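Local coordinates for protein precorrin-3 methylase (Rhodobacter capsulatus, PDB 3NUT) that probably transfers methyl groups from S-adenosyl-L-methionine to a precorrin intermediate in the biosynthesis of adenosylcobalamin (vitamin B12), at residues Phe149-Ala160 against Gln179-Glu190. Numbering follows the deposited sequence.
Sequences FEILEKRLRHAA and QFTRVLEILREE
The OE1 of E189 takes two N-H groups of the R157 guanidinium: NH2 at 2.5 Å in a nearly straight bond (166°), and NH1 in a weak one. NH1 also reaches the anti lone pair of E190 OE2 at 2.8 Å. Both acceptor oxygens lie close to the guanidinium plane, but the carboxylates are turned out of it, that of E190 much more steeply, and NH2 meets OE1 from above the E189 carboxylate plane. On the third edge, NE of R157 makes a weak bond to E153 OE1, one turn earlier in the same helix. With CG beside its backbone N (chi1 -58°) and the chain extended to NE, R157 spans the gap between helices, and CG2 of I186 sits 3.7 Å above the centre of its guanidinium. An alanine in place of R157 would probably leave E153, E189 and E190 as an acidic cluster without its shared arginine. E190 OE2 also pairs with R161. At the other end, R182 bends at chi2 and chi3 to bring its guanidinium, tilted, over one face of F149, a cation-pi contact with R182 CZ 3.8 Å from the centroid of the F149 ring and R182 NH2 dipping to 3.2 Å from F149 CD2. Q179, whose NE2 bonds to L142 O, has CG in the ring plane at the edge and OE1 3.4 Å from F149 CD1. Between these polar ends, L156 CB meets I186 CG2 at 4.2 Å and L152 CD2 faces V183 CG2 slightly farther off; L156 and V183 rest on F168. The axes, 9.8 Å apart and inclined at 33°, belong to consecutive helices on the sheet holding strands 137-141 and 165-169: 149-160 lies on both, V183 and L187 on 165-169. An apolar seam toward the sheet, bridged on its outer side by ion pairs and a cation-pi contact, implies that hydrophobic packing and charge pairing together hold the helices side by side.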
ATOM      1  N   PHE A 149      23.930   2.703   6.987  1.00 68.14           N
ATOM      2  CA  PHE A 149      23.714   1.384   6.366  1.00 66.85           C
ATOM      3  C   PHE A 149      23.341   0.303   7.401  1.00 66.06           C
ATOM      4  O   PHE A 149      22.545  -0.598   7.125  1.00 65.88           O
ATOM      5  CB  PHE A 149      24.942   0.956   5.546  1.00 66.68           C
ATOM      6  CG  PHE A 149      24.756  -0.345   4.828  1.00 66.41           C
ATOM      7  CD1 PHE A 149      24.195  -0.376   3.553  1.00 65.85           C
ATOM      8  CD2 PHE A 149      25.108  -1.551   5.439  1.00 65.65           C
ATOM      9  CE1 PHE A 149      23.999  -1.587   2.894  1.00 65.09           C
ATOM     10  CE2 PHE A 149      24.915  -2.762   4.788  1.00 64.51           C
ATOM     11  CZ  PHE A 149      24.360  -2.779   3.516  1.00 64.64           C
ATOM     12  N   GLU A 150      23.922   0.422   8.589  1.00 64.99           N
ATOM     13  CA  GLU A 150      23.624  -0.420   9.740  1.00 63.83           C
ATOM     14  C   GLU A 150      22.126  -0.737   9.915  1.00 62.25           C
ATOM     15  O   GLU A 150      21.756  -1.904  10.066  1.00 62.17           O
ATOM     16  CB  GLU A 150      24.180   0.269  10.985  1.00 64.26           C
ATOM     17  CG  GLU A 150      24.339  -0.605  12.212  1.00 67.02           C
ATOM     18  CD  GLU A 150      24.390   0.231  13.491  1.00 70.84           C
ATOM     19  OE1 GLU A 150      25.466   0.273  14.143  1.00 71.15           O
ATOM     20  OE2 GLU A 150      23.357   0.865  13.824  1.00 71.80           O
ATOM     21  N   ILE A 151      21.272   0.289   9.883  1.00 60.37           N
ATOM     22  CA  ILE A 151      19.832   0.101  10.116  1.00 58.49           C
ATOM     23  C   ILE A 151      19.109  -0.635   8.974  1.00 57.29           C
ATOM     24  O   ILE A 151      18.264  -1.509   9.212  1.00 56.61           O
ATOM     25  CB  ILE A 151      19.115   1.430  10.400  1.00 58.90           C
ATOM     26  CG1 ILE A 151      19.760   2.169  11.591  1.00 58.53           C
ATOM     27  CG2 ILE A 151      17.586   1.196  10.592  1.00 58.59           C
ATOM     28  CD1 ILE A 151      19.512   1.539  12.981  1.00 58.19           C
ATOM     29  N   LEU A 152      19.432  -0.269   7.743  1.00 55.68           N
ATOM     30  CA  LEU A 152      18.939  -0.976   6.562  1.00 54.63           C
ATOM     31  C   LEU A 152      19.217  -2.491   6.629  1.00 54.08           C
ATOM     32  O   LEU A 152      18.377  -3.324   6.233  1.00 53.86           O
ATOM     33  CB  LEU A 152      19.568  -0.373   5.300  1.00 54.19           C
ATOM     34  CG  LEU A 152      19.172  -1.015   3.979  1.00 54.12           C
ATOM     35  CD1 LEU A 152      17.648  -1.081   3.865  1.00 53.41           C
ATOM     36  CD2 LEU A 152      19.796  -0.282   2.779  1.00 52.98           C
ATOM     37  N   GLU A 153      20.400  -2.836   7.139  1.00 53.24           N
ATOM     38  CA  GLU A 153      20.816  -4.227   7.268  1.00 52.45           C
ATOM     39  C   GLU A 153      19.959  -4.928   8.330  1.00 51.14           C
ATOM     40  O   GLU A 153      19.442  -6.027   8.096  1.00 50.91           O
ATOM     41  CB  GLU A 153      22.317  -4.309   7.590  1.00 53.00           C
ATOM     42  CG  GLU A 153      22.937  -5.702   7.373  1.00 54.23           C
ATOM     43  CD  GLU A 153      24.281  -5.901   8.085  1.00 56.07           C
ATOM     44  OE1 GLU A 153      24.918  -6.949   7.816  1.00 57.90           O
ATOM     45  OE2 GLU A 153      24.693  -5.041   8.914  1.00 53.91           O
ATOM     46  N   LYS A 154      19.784  -4.280   9.479  1.00 49.55           N
ATOM     47  CA  LYS A 154      18.907  -4.808  10.526  1.00 48.44           C
ATOM     48  C   LYS A 154      17.485  -5.056   9.971  1.00 47.94           C
ATOM     49  O   LYS A 154      16.818  -6.035  10.348  1.00 48.16           O
ATOM     50  CB  LYS A 154      18.891  -3.868  11.743  1.00 48.28           C
ATOM     51  CG  LYS A 154      17.834  -4.193  12.822  1.00 48.12           C
ATOM     52  CD  LYS A 154      17.822  -3.177  13.970  1.00 46.03           C
ATOM     53  CE  LYS A 154      17.175  -1.852  13.554  1.00 46.90           C
ATOM     54  NZ  LYS A 154      16.991  -0.919  14.734  1.00 46.16           N
ATOM     55  N   ARG A 155      17.047  -4.189   9.055  1.00 46.41           N
ATOM     56  CA  ARG A 155      15.716  -4.302   8.479  1.00 45.49           C
ATOM     57  C   ARG A 155      15.687  -5.477   7.511  1.00 45.04           C
ATOM     58  O   ARG A 155      14.778  -6.308   7.576  1.00 44.23           O
ATOM     59  CB  ARG A 155      15.276  -3.004   7.771  1.00 44.90           C
ATOM     60  CG  ARG A 155      15.049  -1.808   8.692  1.00 43.88           C
ATOM     61  CD  ARG A 155      13.619  -1.742   9.230  1.00 42.63           C
ATOM     62  NE  ARG A 155      13.418  -0.771  10.311  1.00 40.19           N
ATOM     63  CZ  ARG A 155      13.557   0.553  10.178  1.00 39.80           C
ATOM     64  NH1 ARG A 155      13.928   1.072   8.998  1.00 35.09           N
ATOM     65  NH2 ARG A 155      13.318   1.362  11.226  1.00 34.74           N
ATOM     66  N   LEU A 156      16.681  -5.545   6.627  1.00 44.60           N
ATOM     67  CA  LEU A 156      16.725  -6.627   5.642  1.00 44.77           C
ATOM     68  C   LEU A 156      16.685  -7.996   6.292  1.00 44.73           C
ATOM     69  O   LEU A 156      15.816  -8.785   5.988  1.00 44.42           O
ATOM     70  CB  LEU A 156      17.957  -6.534   4.755  1.00 44.70           C
ATOM     71  CG  LEU A 156      17.961  -5.745   3.449  1.00 44.44           C
ATOM     72  CD1 LEU A 156      16.553  -5.533   2.853  1.00 44.39           C
ATOM     73  CD2 LEU A 156      18.666  -4.451   3.664  1.00 43.00           C
ATOM     74  N   ARG A 157      17.606  -8.253   7.219  1.00 45.48           N
ATOM     75  CA  ARG A 157      17.713  -9.581   7.862  1.00 45.83           C
ATOM     76  C   ARG A 157      16.472 -10.003   8.640  1.00 45.97           C
ATOM     77  O   ARG A 157      16.095 -11.183   8.612  1.00 45.98           O
ATOM     78  CB  ARG A 157      18.972  -9.694   8.742  1.00 46.17           C
ATOM     79  CG  ARG A 157      20.269  -9.439   7.979  1.00 45.30           C
ATOM     80  CD  ARG A 157      21.497  -9.733   8.839  1.00 45.59           C
ATOM     81  NE  ARG A 157      22.713  -9.569   8.055  1.00 44.78           N
ATOM     82  CZ  ARG A 157      23.229 -10.509   7.277  1.00 45.62           C
ATOM     83  NH1 ARG A 157      22.642 -11.693   7.200  1.00 47.19           N
ATOM     84  NH2 ARG A 157      24.330 -10.264   6.577  1.00 46.34           N
ATOM     85  N   HIS A 158      15.825  -9.057   9.316  1.00 45.67           N
ATOM     86  CA  HIS A 158      14.585  -9.391  10.001  1.00 45.94           C
ATOM     87  C   HIS A 158      13.371  -9.672   9.090  1.00 45.90           C
ATOM     88  O   HIS A 158      12.482 -10.452   9.450  1.00 45.55           O
ATOM     89  CB  HIS A 158      14.266  -8.340  11.037  1.00 46.57           C
ATOM     90  CG  HIS A 158      15.122  -8.453  12.248  1.00 46.85           C
ATOM     91  ND1 HIS A 158      14.900  -9.399  13.224  1.00 47.91           N
ATOM     92  CD2 HIS A 158      16.227  -7.770  12.626  1.00 47.31           C
ATOM     93  CE1 HIS A 158      15.822  -9.285  14.162  1.00 47.85           C
ATOM     94  NE2 HIS A 158      16.637  -8.301  13.824  1.00 48.52           N
ATOM     95  N   ALA A 159      13.344  -9.057   7.916  1.00 45.74           N
ATOM     96  CA  ALA A 159      12.262  -9.284   6.971  1.00 46.00           C
ATOM     97  C   ALA A 159      12.503 -10.671   6.369  1.00 45.95           C
ATOM     98  O   ALA A 159      11.587 -11.474   6.229  1.00 45.88           O
ATOM     99  CB  ALA A 159      12.259  -8.194   5.886  1.00 45.90           C
ATOM    100  N   ALA A 160      13.766 -10.942   6.065  1.00 46.11           N
ATOM    101  CA  ALA A 160      14.199 -12.253   5.635  1.00 46.45           C
ATOM    102  C   ALA A 160      13.797 -13.328   6.633  1.00 46.44           C
ATOM    103  O   ALA A 160      13.235 -14.349   6.236  1.00 47.04           O
ATOM    104  CB  ALA A 160      15.709 -12.272   5.389  1.00 46.55           C
ATOM    105  N   GLN A 179      25.272   0.005  -3.063  1.00 58.64           N
ATOM    106  CA  GLN A 179      24.446  -0.378  -1.905  1.00 57.87           C
ATOM    107  C   GLN A 179      23.480  -1.536  -2.183  1.00 57.18           C
ATOM    108  O   GLN A 179      23.333  -2.437  -1.358  1.00 57.08           O
ATOM    109  CB  GLN A 179      23.703   0.831  -1.336  1.00 57.81           C
ATOM    110  CG  GLN A 179      23.082   0.598   0.023  1.00 57.52           C
ATOM    111  CD  GLN A 179      23.029   1.874   0.829  1.00 59.84           C
ATOM    112  OE1 GLN A 179      24.040   2.306   1.401  1.00 60.32           O
ATOM    113  NE2 GLN A 179      21.852   2.499   0.875  1.00 59.06           N
ATOM    114  N   PHE A 180      22.833  -1.502  -3.343  1.00 56.68           N
ATOM    115  CA  PHE A 180      21.923  -2.562  -3.774  1.00 56.15           C
ATOM    116  C   PHE A 180      22.647  -3.895  -3.996  1.00 56.40           C
ATOM    117  O   PHE A 180      22.055  -4.966  -3.836  1.00 56.18           O
ATOM    118  CB  PHE A 180      21.204  -2.132  -5.050  1.00 55.78           C
ATOM    119  CG  PHE A 180      20.158  -3.108  -5.525  1.00 54.09           C
ATOM    120  CD1 PHE A 180      19.139  -3.529  -4.679  1.00 51.68           C
ATOM    121  CD2 PHE A 180      20.179  -3.586  -6.828  1.00 52.15           C
ATOM    122  CE1 PHE A 180      18.165  -4.424  -5.120  1.00 51.13           C
ATOM    123  CE2 PHE A 180      19.210  -4.486  -7.274  1.00 51.41           C
ATOM    124  CZ  PHE A 180      18.199  -4.902  -6.417  1.00 49.71           C
ATOM    125  N   THR A 181      23.923  -3.813  -4.381  1.00 56.80           N
ATOM    126  CA  THR A 181      24.814  -4.972  -4.424  1.00 56.52           C
ATOM    127  C   THR A 181      24.918  -5.597  -3.033  1.00 56.76           C
ATOM    128  O   THR A 181      24.809  -6.817  -2.911  1.00 56.90           O
ATOM    129  CB  THR A 181      26.224  -4.583  -4.926  1.00 56.85           C
ATOM    130  OG1 THR A 181      26.119  -3.916  -6.189  1.00 56.04           O
ATOM    131  CG2 THR A 181      27.141  -5.827  -5.064  1.00 56.39           C
ATOM    132  N   ARG A 182      25.114  -4.773  -1.994  1.00 56.71           N
ATOM    133  CA  ARG A 182      25.115  -5.269  -0.606  1.00 57.19           C
ATOM    134  C   ARG A 182      23.786  -5.961  -0.277  1.00 57.26           C
ATOM    135  O   ARG A 182      23.783  -7.073   0.254  1.00 57.41           O
ATOM    136  CB  ARG A 182      25.384  -4.167   0.425  1.00 57.41           C
ATOM    137  CG  ARG A 182      26.626  -3.300   0.211  1.00 59.59           C
ATOM    138  CD  ARG A 182      27.831  -3.727   1.077  1.00 62.67           C
ATOM    139  NE  ARG A 182      27.806  -3.331   2.501  1.00 64.68           N
ATOM    140  CZ  ARG A 182      28.159  -2.130   2.978  1.00 66.01           C
ATOM    141  NH1 ARG A 182      28.544  -1.161   2.151  1.00 66.89           N
ATOM    142  NH2 ARG A 182      28.117  -1.882   4.284  1.00 64.89           N
ATOM    143  N   VAL A 183      22.667  -5.311  -0.615  1.00 56.90           N
ATOM    144  CA  VAL A 183      21.328  -5.851  -0.343  1.00 56.74           C
ATOM    145  C   VAL A 183      21.079  -7.243  -0.933  1.00 56.78           C
ATOM    146  O   VAL A 183      20.510  -8.102  -0.258  1.00 57.07           O
ATOM    147  CB  VAL A 183      20.197  -4.857  -0.783  1.00 56.91           C
ATOM    148  CG1 VAL A 183      18.833  -5.546  -0.835  1.00 56.32           C
ATOM    149  CG2 VAL A 183      20.148  -3.643   0.152  1.00 55.89           C
ATOM    150  N   LEU A 184      21.494  -7.466  -2.180  1.00 56.90           N
ATOM    151  CA  LEU A 184      21.433  -8.805  -2.794  1.00 57.22           C
ATOM    152  C   LEU A 184      22.301  -9.839  -2.054  1.00 57.68           C
ATOM    153  O   LEU A 184      21.926 -11.015  -1.940  1.00 57.60           O
ATOM    154  CB  LEU A 184      21.839  -8.743  -4.266  1.00 56.88           C
ATOM    155  CG  LEU A 184      20.885  -8.021  -5.215  1.00 57.37           C
ATOM    156  CD1 LEU A 184      21.542  -7.786  -6.545  1.00 57.93           C
ATOM    157  CD2 LEU A 184      19.581  -8.806  -5.392  1.00 57.64           C
ATOM    158  N   GLU A 185      23.460  -9.390  -1.572  1.00 58.05           N
ATOM    159  CA  GLU A 185      24.382 -10.239  -0.824  1.00 58.74           C
ATOM    160  C   GLU A 185      23.697 -10.668   0.460  1.00 58.43           C
ATOM    161  O   GLU A 185      23.621 -11.867   0.752  1.00 58.14           O
ATOM    162  CB  GLU A 185      25.715  -9.505  -0.529  1.00 59.14           C
ATOM    163  CG  GLU A 185      26.872 -10.410  -0.041  1.00 61.16           C
ATOM    164  CD  GLU A 185      28.004  -9.642   0.660  1.00 63.71           C
ATOM    165  OE1 GLU A 185      29.177  -9.809   0.256  1.00 64.36           O
ATOM    166  OE2 GLU A 185      27.729  -8.872   1.616  1.00 65.56           O
ATOM    167  N   ILE A 186      23.186  -9.695   1.215  1.00 58.24           N
ATOM    168  CA  ILE A 186      22.417 -10.000   2.420  1.00 58.38           C
ATOM    169  C   ILE A 186      21.300 -11.001   2.092  1.00 58.62           C
ATOM    170  O   ILE A 186      21.034 -11.928   2.858  1.00 59.05           O
ATOM    171  CB  ILE A 186      21.768  -8.745   3.054  1.00 58.29           C
ATOM    172  CG1 ILE A 186      22.700  -7.523   3.019  1.00 57.91           C
ATOM    173  CG2 ILE A 186      21.262  -9.061   4.473  1.00 58.87           C
ATOM    174  CD1 ILE A 186      23.564  -7.333   4.232  1.00 56.63           C
ATOM    175  N   LEU A 187      20.650 -10.809   0.949  1.00 58.75           N
ATOM    176  CA  LEU A 187      19.509 -11.638   0.586  1.00 58.76           C
ATOM    177  C   LEU A 187      19.929 -13.068   0.293  1.00 58.73           C
ATOM    178  O   LEU A 187      19.334 -14.019   0.819  1.00 58.87           O
ATOM    179  CB  LEU A 187      18.739 -11.037  -0.594  1.00 58.92           C
ATOM    180  CG  LEU A 187      17.668  -9.978  -0.315  1.00 59.03           C
ATOM    181  CD1 LEU A 187      16.938  -9.670  -1.619  1.00 59.22           C
ATOM    182  CD2 LEU A 187      16.681 -10.435   0.766  1.00 58.97           C
ATOM    183  N   ARG A 188      20.953 -13.223  -0.546  1.00 58.62           N
ATOM    184  CA  ARG A 188      21.605 -14.520  -0.693  1.00 58.46           C
ATOM    185  C   ARG A 188      22.014 -15.095   0.678  1.00 58.59           C
ATOM    186  O   ARG A 188      21.812 -16.284   0.924  1.00 58.63           O
ATOM    187  CB  ARG A 188      22.784 -14.444  -1.653  1.00 58.11           C
ATOM    188  CG  ARG A 188      22.353 -14.165  -3.081  1.00 58.01           C
ATOM    189  CD  ARG A 188      23.531 -14.102  -4.027  1.00 57.93           C
ATOM    190  NE  ARG A 188      24.579 -13.175  -3.576  1.00 58.92           N
ATOM    191  CZ  ARG A 188      24.993 -12.106  -4.251  1.00 57.37           C
ATOM    192  NH1 ARG A 188      24.460 -11.790  -5.429  1.00 56.02           N
ATOM    193  NH2 ARG A 188      25.950 -11.351  -3.740  1.00 57.97           N
ATOM    194  N   GLU A 189      22.521 -14.255   1.587  1.00 58.69           N
ATOM    195  CA  GLU A 189      22.910 -14.738   2.914  1.00 58.57           C
ATOM    196  C   GLU A 189      21.758 -15.364   3.666  1.00 58.41           C
ATOM    197  O   GLU A 189      21.911 -16.439   4.227  1.00 58.97           O
ATOM    198  CB  GLU A 189      23.596 -13.656   3.746  1.00 58.79           C
ATOM    199  CG  GLU A 189      25.053 -13.447   3.340  1.00 60.36           C
ATOM    200  CD  GLU A 189      25.833 -12.522   4.265  1.00 61.55           C
ATOM    201  OE1 GLU A 189      25.374 -12.263   5.393  1.00 63.23           O
ATOM    202  OE2 GLU A 189      26.923 -12.065   3.863  1.00 61.95           O
ATOM    203  N   GLU A 190      20.596 -14.721   3.642  1.00 58.35           N
ATOM    204  CA  GLU A 190      19.488 -15.103   4.534  1.00 58.03           C
ATOM    205  C   GLU A 190      18.362 -15.935   3.901  1.00 58.47           C
ATOM    206  O   GLU A 190      17.469 -16.403   4.606  1.00 58.30           O
ATOM    207  CB  GLU A 190      18.906 -13.851   5.194  1.00 57.71           C
ATOM    208  CG  GLU A 190      19.853 -13.138   6.133  1.00 56.10           C
ATOM    209  CD  GLU A 190      19.736 -13.612   7.564  1.00 54.77           C
ATOM    210  OE1 GLU A 190      18.738 -14.284   7.906  1.00 53.92           O
ATOM    211  OE2 GLU A 190      20.638 -13.296   8.364  1.00 55.05           O
TER